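Local coordinates for fucolectin-related protein (Streptococcus pneumoniae, PDB 2WMF) that probably hydrolyses fucosylated blood-group antigen glycans of the host, acting as the catalytic module of a family 98 glycoside hydrolase, at residues A[264-269]-A[490-495]; A[429-434]-A[447-452]. All blocks are in the same frame, centred on the assembly; numbering follows the deposited sequence.

Contact 1. Residues A[264-269]-A[490-495]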
loop_
_atom_site.group_PDB
_atom_site.type_symbol
_atom_site.label_atom_id
_atom_site.label_comp_id
_atom_site.label_asym_id
_atom_site.label_seq_id
_atom_site.Cartn_x
_atom_site.Cartn_y
_atom_site.Cartn_z
ATOM N N MET A 264 -2.801 -10.755 -19.265
ATOM C CA MET A 264 -1.781 -9.957 -18.558
ATOM C C MET A 264 -2.116 -8.472 -18.588
ATOM O O MET A 264 -1.719 -7.737 -17.686
ATOM C CB MET A 264 -0.358 -10.178 -19.103
ATOM C CG MET A 264 0.213 -11.527 -18.768
ATOM S SD MET A 264 1.927 -11.723 -19.255
ATOM C CE MET A 264 1.663 -11.981 -21.023
ATOM N N ARG A 265 -2.862 -8.018 -19.596
ATOM C CA ARG A 265 -3.236 -6.613 -19.634
ATOM C C ARG A 265 -4.040 -6.197 -18.369
ATOM O O ARG A 265 -4.085 -5.017 -17.999
ATOM C CB ARG A 265 -3.973 -6.330 -20.927
ATOM C CG ARG A 265 -3.082 -6.408 -22.116
ATOM C CD ARG A 265 -3.814 -6.195 -23.416
ATOM N NE ARG A 265 -4.615 -7.366 -23.760
ATOM C CZ ARG A 265 -5.141 -7.589 -24.973
ATOM N NH1 ARG A 265 -5.027 -6.682 -25.922
ATOM N NH2 ARG A 265 -5.805 -8.712 -25.209
ATOM N N SER A 266 -4.689 -7.162 -17.728
ATOM C CA SER A 266 -5.406 -6.916 -16.476
ATOM C C SER A 266 -4.498 -6.367 -15.383
ATOM O O SER A 266 -4.916 -5.510 -14.585
ATOM C CB SER A 266 -6.163 -8.181 -16.014
ATOM O OG SER A 266 -7.088 -8.652 -17.002
ATOM N N TYR A 267 -3.243 -6.819 -15.316
ATOM C CA TYR A 267 -2.383 -6.278 -14.252
ATOM C C TYR A 267 -1.916 -4.850 -14.542
ATOM O O TYR A 267 -1.320 -4.185 -13.674
ATOM C CB TYR A 267 -1.216 -7.200 -13.900
ATOM C CG TYR A 267 -0.120 -7.441 -14.916
ATOM C CD1 TYR A 267 0.567 -6.392 -15.533
ATOM C CD2 TYR A 267 0.353 -8.757 -15.150
ATOM C CE1 TYR A 267 1.627 -6.651 -16.430
ATOM C CE2 TYR A 267 1.422 -9.015 -16.031
ATOM C CZ TYR A 267 2.055 -7.977 -16.675
ATOM O OH TYR A 267 3.141 -8.249 -17.500
ATOM N N ALA A 268 -2.199 -4.369 -15.767
ATOM C CA ALA A 268 -1.913 -2.997 -16.170
ATOM C C ALA A 268 -3.184 -2.139 -16.249
ATOM O O ALA A 268 -3.188 -1.057 -16.855
ATOM C CB ALA A 268 -1.107 -2.991 -17.528
ATOM N N SER A 269 -4.239 -2.605 -15.558
ATOM C CA SER A 269 -5.538 -1.986 -15.635
ATOM C C SER A 269 -6.160 -1.482 -14.313
ATOM O O SER A 269 -7.198 -0.838 -14.321
ATOM C CB SER A 269 -6.515 -2.900 -16.380
ATOM O OG SER A 269 -6.085 -3.123 -17.726
ATOM N N ALA A 490 -6.854 1.562 -25.498
ATOM C CA ALA A 490 -5.890 1.234 -26.560
ATOM C C ALA A 490 -5.176 -0.109 -26.294
ATOM O O ALA A 490 -5.032 -0.953 -27.183
ATOM C CB ALA A 490 -4.886 2.345 -26.761
ATOM N N MET A 491 -4.749 -0.314 -25.047
ATOM C CA MET A 491 -4.019 -1.511 -24.718
ATOM C C MET A 491 -4.929 -2.743 -24.930
ATOM O O MET A 491 -4.501 -3.792 -25.479
ATOM C CB MET A 491 -3.534 -1.432 -23.257
ATOM C CG MET A 491 -2.814 -2.684 -22.782
ATOM S SD MET A 491 -2.246 -2.516 -21.077
ATOM C CE MET A 491 -3.839 -2.196 -20.271
ATOM N N TRP A 492 -6.194 -2.609 -24.524
ATOM C CA TRP A 492 -7.156 -3.717 -24.641
ATOM C C TRP A 492 -7.552 -3.996 -26.073
ATOM O O TRP A 492 -8.052 -5.088 -26.333
ATOM C CB TRP A 492 -8.376 -3.488 -23.740
ATOM C CG TRP A 492 -8.073 -3.830 -22.307
ATOM C CD1 TRP A 492 -7.848 -2.967 -21.264
ATOM C CD2 TRP A 492 -7.866 -5.150 -21.791
ATOM N NE1 TRP A 492 -7.548 -3.685 -20.122
ATOM C CE2 TRP A 492 -7.552 -5.026 -20.427
ATOM C CE3 TRP A 492 -7.938 -6.428 -22.355
ATOM C CZ2 TRP A 492 -7.279 -6.120 -19.631
ATOM C CZ3 TRP A 492 -7.669 -7.512 -21.565
ATOM C CH2 TRP A 492 -7.381 -7.353 -20.190
ATOM N N ALA A 493 -7.337 -3.027 -26.970
ATOM C CA ALA A 493 -7.668 -3.169 -28.406
ATOM C C ALA A 493 -6.620 -3.915 -29.227
ATOM O O ALA A 493 -6.886 -4.290 -30.368
ATOM C CB ALA A 493 -8.030 -1.769 -29.037
ATOM N N LEU A 494 -5.446 -4.160 -28.658
ATOM C CA LEU A 494 -4.347 -4.757 -29.396
ATOM C C LEU A 494 -4.653 -6.201 -29.748
ATOM O O LEU A 494 -5.237 -6.918 -28.943
ATOM C CB LEU A 494 -3.064 -4.759 -28.533
ATOM C CG LEU A 494 -2.518 -3.439 -28.001
ATOM C CD1 LEU A 494 -1.233 -3.723 -27.150
ATOM C CD2 LEU A 494 -2.199 -2.523 -29.146
ATOM N N SER A 495 -4.199 -6.626 -30.920
ATOM C CA SER A 495 -4.187 -8.037 -31.283
ATOM C C SER A 495 -3.035 -8.756 -30.595
ATOM O O SER A 495 -2.000 -8.145 -30.313
ATOM C CB SER A 495 -3.995 -8.157 -32.805
ATOM O OG SER A 495 -5.090 -7.627 -33.508
HETATM O O HOH W 1 -5.689 -9.578 -28.104
#
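Arg265 packs against both Trp492 and Met491, the indole meeting its CB and the thioether chain its CG and CD from a different side. Its CB sits over one face of the indole, 3.6 Å from the centroid of the six-membered ring and 15° off the ring normal, a CH-pi contact. Farther out, Arg265 NE passes 3.7 Å from Trp492 CE3, and the guanidinium plane is inclined by 29° to the indole, so the two groups overlap obliquely and not as a parallel stack. Met491 slides past the aliphatic part of the arginine in the opposite sense; its CG is 3.7 Å from Arg265 CD. The bend at chi3 of Arg265 (-74°) turns the guanidinium to the last turn of the helix, where NH1 gives two hydrogen bonds, each of 3.0 Å, to Met491 O and Leu494 O. The first arrives in the carbonyl plane on a lone pair, the second tilted from its carbonyl plane. Leu494 O is also joined to Arg265 NH2 through a water, and NH2 forms a salt bridge with Asp263, which would help fix the rotation of the group. At the other end of the indole, Trp492 NE1 donates to Ser269 OG (2.9 Å). That hydroxyl in turn donates to Arg265 O, which Ala268 N reaches from the opposite face of the carbonyl plane. Met491 SD packs on Ala268 CB at 3.8 Å, and its side chain also touches Trp514 of helix 506-517. The arrangement is an arginine bridging a carbonyl of the last helical turn and one just after it, in a plain interface between a loop following the seventh strand of the (beta/alpha)8 barrel and the C-terminal region.

Contact 2. Residues A[429-434]-A[447-452]; sequences NSWYIY and MLPMYT
The indole of Trp431 carries Leu448 on one face: CD2 stands 4.0 Å above the ring plane, over its centre, and CB makes a CH-pi contact with the five-membered ring. At the edge, Trp431 NE1 donates to Pro449 O (3.0 Å), an acceptor lying close to the ring plane, although the N-H...O angle of 145° leaves the bond somewhat bent. Met450 SD also comes to this edge, 3.7 Å from Trp431 CD1, in a Met-aromatic contact; bends at chi2 and chi3 fold the thioether back to the indole. Tyr451 crosses the tryptophan at about a right angle, with its CE2 3.9 Å from Trp431 CZ2, and Arg426 makes cation-pi contacts with both aromatic residues. Farther along the strand, Ile433 and Leu448 meet tip to tip, CD1 to CD1 at 3.6 Å. The axes of 430-434 and 447-449 run nearly antiparallel, but the strands belong to different sheets: this is cross-sheet packing between two facing antiparallel sheets, as in a beta-sandwich. Trp431, Leu448 and Ile433 make the contact mainly apolar, and its single direct hydrogen bond gives the indole N-H a partner and would help to set which edge of the ring faces the chain leaving strand 444-449.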
loop_
_atom_site.group_PDB
_atom_site.type_symbol
_atom_site.label_atom_id
_atom_site.label_comp_id
_atom_site.label_asym_id
_atom_site.label_seq_id
_atom_site.Cartn_x
_atom_site.Cartn_y
_atom_site.Cartn_z
ATOM N N ASN A 429 -5.754 16.590 12.398
ATOM C CA ASN A 429 -6.386 17.799 11.844
ATOM C C ASN A 429 -6.675 17.698 10.365
ATOM O O ASN A 429 -6.836 18.712 9.709
ATOM C CB ASN A 429 -5.537 19.062 12.124
ATOM C CG ASN A 429 -4.146 19.013 11.503
ATOM O OD1 ASN A 429 -3.499 17.986 11.477
ATOM N ND2 ASN A 429 -3.666 20.152 11.057
ATOM N N SER A 430 -6.789 16.471 9.857
ATOM C CA SER A 430 -7.073 16.259 8.442
ATOM C C SER A 430 -8.231 15.273 8.184
ATOM O O SER A 430 -8.526 14.408 9.026
ATOM C CB SER A 430 -5.858 15.713 7.718
ATOM O OG SER A 430 -4.738 16.552 7.838
ATOM N N TRP A 431 -8.840 15.419 7.007
ATOM C CA TRP A 431 -9.736 14.441 6.446
ATOM C C TRP A 431 -9.028 13.738 5.297
ATOM O O TRP A 431 -8.457 14.392 4.418
ATOM C CB TRP A 431 -11.000 15.114 5.865
ATOM C CG TRP A 431 -12.034 15.548 6.869
ATOM C CD1 TRP A 431 -12.415 16.863 7.180
ATOM C CD2 TRP A 431 -12.901 14.697 7.591
ATOM N NE1 TRP A 431 -13.453 16.849 8.093
ATOM C CE2 TRP A 431 -13.807 15.538 8.342
ATOM C CE3 TRP A 431 -13.045 13.314 7.662
ATOM C CZ2 TRP A 431 -14.810 15.020 9.129
ATOM C CZ3 TRP A 431 -14.074 12.808 8.451
ATOM C CH2 TRP A 431 -14.919 13.659 9.193
ATOM N N TYR A 432 -9.118 12.406 5.291
ATOM C CA TYR A 432 -8.625 11.538 4.213
ATOM C C TYR A 432 -9.879 10.904 3.550
ATOM O O TYR A 432 -10.701 10.280 4.229
ATOM C CB TYR A 432 -7.670 10.453 4.746
ATOM C CG TYR A 432 -6.309 11.034 5.009
ATOM C CD1 TYR A 432 -5.330 10.962 4.030
ATOM C CD2 TYR A 432 -6.043 11.788 6.155
ATOM C CE1 TYR A 432 -4.107 11.596 4.170
ATOM C CE2 TYR A 432 -4.791 12.444 6.328
ATOM C CZ TYR A 432 -3.825 12.355 5.346
ATOM O OH TYR A 432 -2.611 13.009 5.498
ATOM N N ILE A 433 -10.005 11.076 2.236
ATOM C CA ILE A 433 -11.258 10.863 1.528
ATOM C C ILE A 433 -11.021 10.104 0.213
ATOM O O ILE A 433 -10.047 10.370 -0.495
ATOM C CB ILE A 433 -11.890 12.227 1.155
ATOM C CG1 ILE A 433 -12.087 13.097 2.400
ATOM C CG2 ILE A 433 -13.164 12.062 0.369
ATOM C CD1 ILE A 433 -11.665 14.517 2.172
ATOM N N TYR A 434 -11.942 9.214 -0.137
ATOM C CA TYR A 434 -12.010 8.671 -1.494
ATOM C C TYR A 434 -13.386 8.128 -1.856
ATOM O O TYR A 434 -14.225 7.855 -1.010
ATOM C CB TYR A 434 -10.906 7.663 -1.792
ATOM C CG TYR A 434 -10.725 6.417 -0.937
ATOM C CD1 TYR A 434 -11.721 5.433 -0.851
ATOM C CD2 TYR A 434 -9.515 6.178 -0.233
ATOM C CE1 TYR A 434 -11.546 4.293 -0.071
ATOM C CE2 TYR A 434 -9.317 5.017 0.503
ATOM C CZ TYR A 434 -10.319 4.058 0.583
ATOM O OH TYR A 434 -10.120 2.888 1.281
ATOM N N MET A 447 -20.221 15.057 3.031
ATOM C CA MET A 447 -20.364 16.357 3.716
ATOM C C MET A 447 -19.614 16.209 5.025
ATOM O O MET A 447 -19.980 15.409 5.869
ATOM C CB MET A 447 -21.839 16.685 3.983
ATOM C CG MET A 447 -22.030 18.077 4.511
ATOM S SD MET A 447 -21.605 18.400 6.225
ATOM C CE MET A 447 -22.493 17.142 7.207
ATOM N N LEU A 448 -18.538 16.992 5.135
ATOM C CA LEU A 448 -17.576 16.920 6.211
ATOM C C LEU A 448 -17.664 18.144 7.133
ATOM O O LEU A 448 -17.270 19.251 6.762
ATOM C CB LEU A 448 -16.182 16.860 5.598
ATOM C CG LEU A 448 -15.863 15.840 4.514
ATOM C CD1 LEU A 448 -14.441 16.012 3.947
ATOM C CD2 LEU A 448 -16.108 14.413 5.007
ATOM N N PRO A 449 -18.177 17.936 8.352
ATOM C CA PRO A 449 -18.045 18.990 9.372
ATOM C C PRO A 449 -16.563 19.323 9.524
ATOM O O PRO A 449 -15.697 18.445 9.376
ATOM C CB PRO A 449 -18.554 18.316 10.651
ATOM C CG PRO A 449 -19.419 17.163 10.194
ATOM C CD PRO A 449 -18.756 16.707 8.912
ATOM N N MET A 450 -16.273 20.581 9.823
ATOM C CA MET A 450 -14.891 21.011 9.966
ATOM C C MET A 450 -14.631 21.412 11.417
ATOM O O MET A 450 -15.554 21.684 12.176
ATOM C CB MET A 450 -14.589 22.152 8.984
ATOM C CG MET A 450 -14.737 21.713 7.463
ATOM S SD MET A 450 -13.548 20.421 6.988
ATOM C CE MET A 450 -12.186 21.511 6.544
ATOM N N TYR A 451 -13.359 21.360 11.802
ATOM C CA TYR A 451 -12.962 21.435 13.227
ATOM C C TYR A 451 -12.308 22.772 13.569
ATOM O O TYR A 451 -11.912 22.997 14.711
ATOM C CB TYR A 451 -12.032 20.274 13.584
ATOM C CG TYR A 451 -12.681 18.873 13.546
ATOM C CD1 TYR A 451 -12.737 18.074 14.685
ATOM C CD2 TYR A 451 -13.206 18.352 12.340
ATOM C CE1 TYR A 451 -13.291 16.781 14.663
ATOM C CE2 TYR A 451 -13.757 17.052 12.306
ATOM C CZ TYR A 451 -13.826 16.290 13.457
ATOM O OH TYR A 451 -14.381 15.014 13.417
ATOM N N THR A 452 -12.247 23.652 12.585
ATOM C CA THR A 452 -11.806 25.044 12.746
ATOM C C THR A 452 -12.865 25.948 12.107
ATOM O O THR A 452 -13.716 25.501 11.338
ATOM C CB THR A 452 -10.473 25.317 12.040
ATOM O OG1 THR A 452 -10.618 25.144 10.611
ATOM C CG2 THR A 452 -9.358 24.395 12.575
#

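How the contacts relate
The two contacts lie far apart, with centres 37 Å from each other and nearest atoms about 16 Å apart, and they do not touch. Along the chain the barrel comes first and the two antiparallel six-stranded sheets after it. Segment 264-269 falls between the seventh and eighth barrel strands, both segments of contact 2 follow in the C-terminal region, and 490-495 comes last, on the helix 489-493 that follows strand 477-482. That strand lies in the same sheet as 430-434, whereas 444-449 lies in the other. One contact thus ties the C-terminal region to the barrel, and the other holds that region's own sheets face to face.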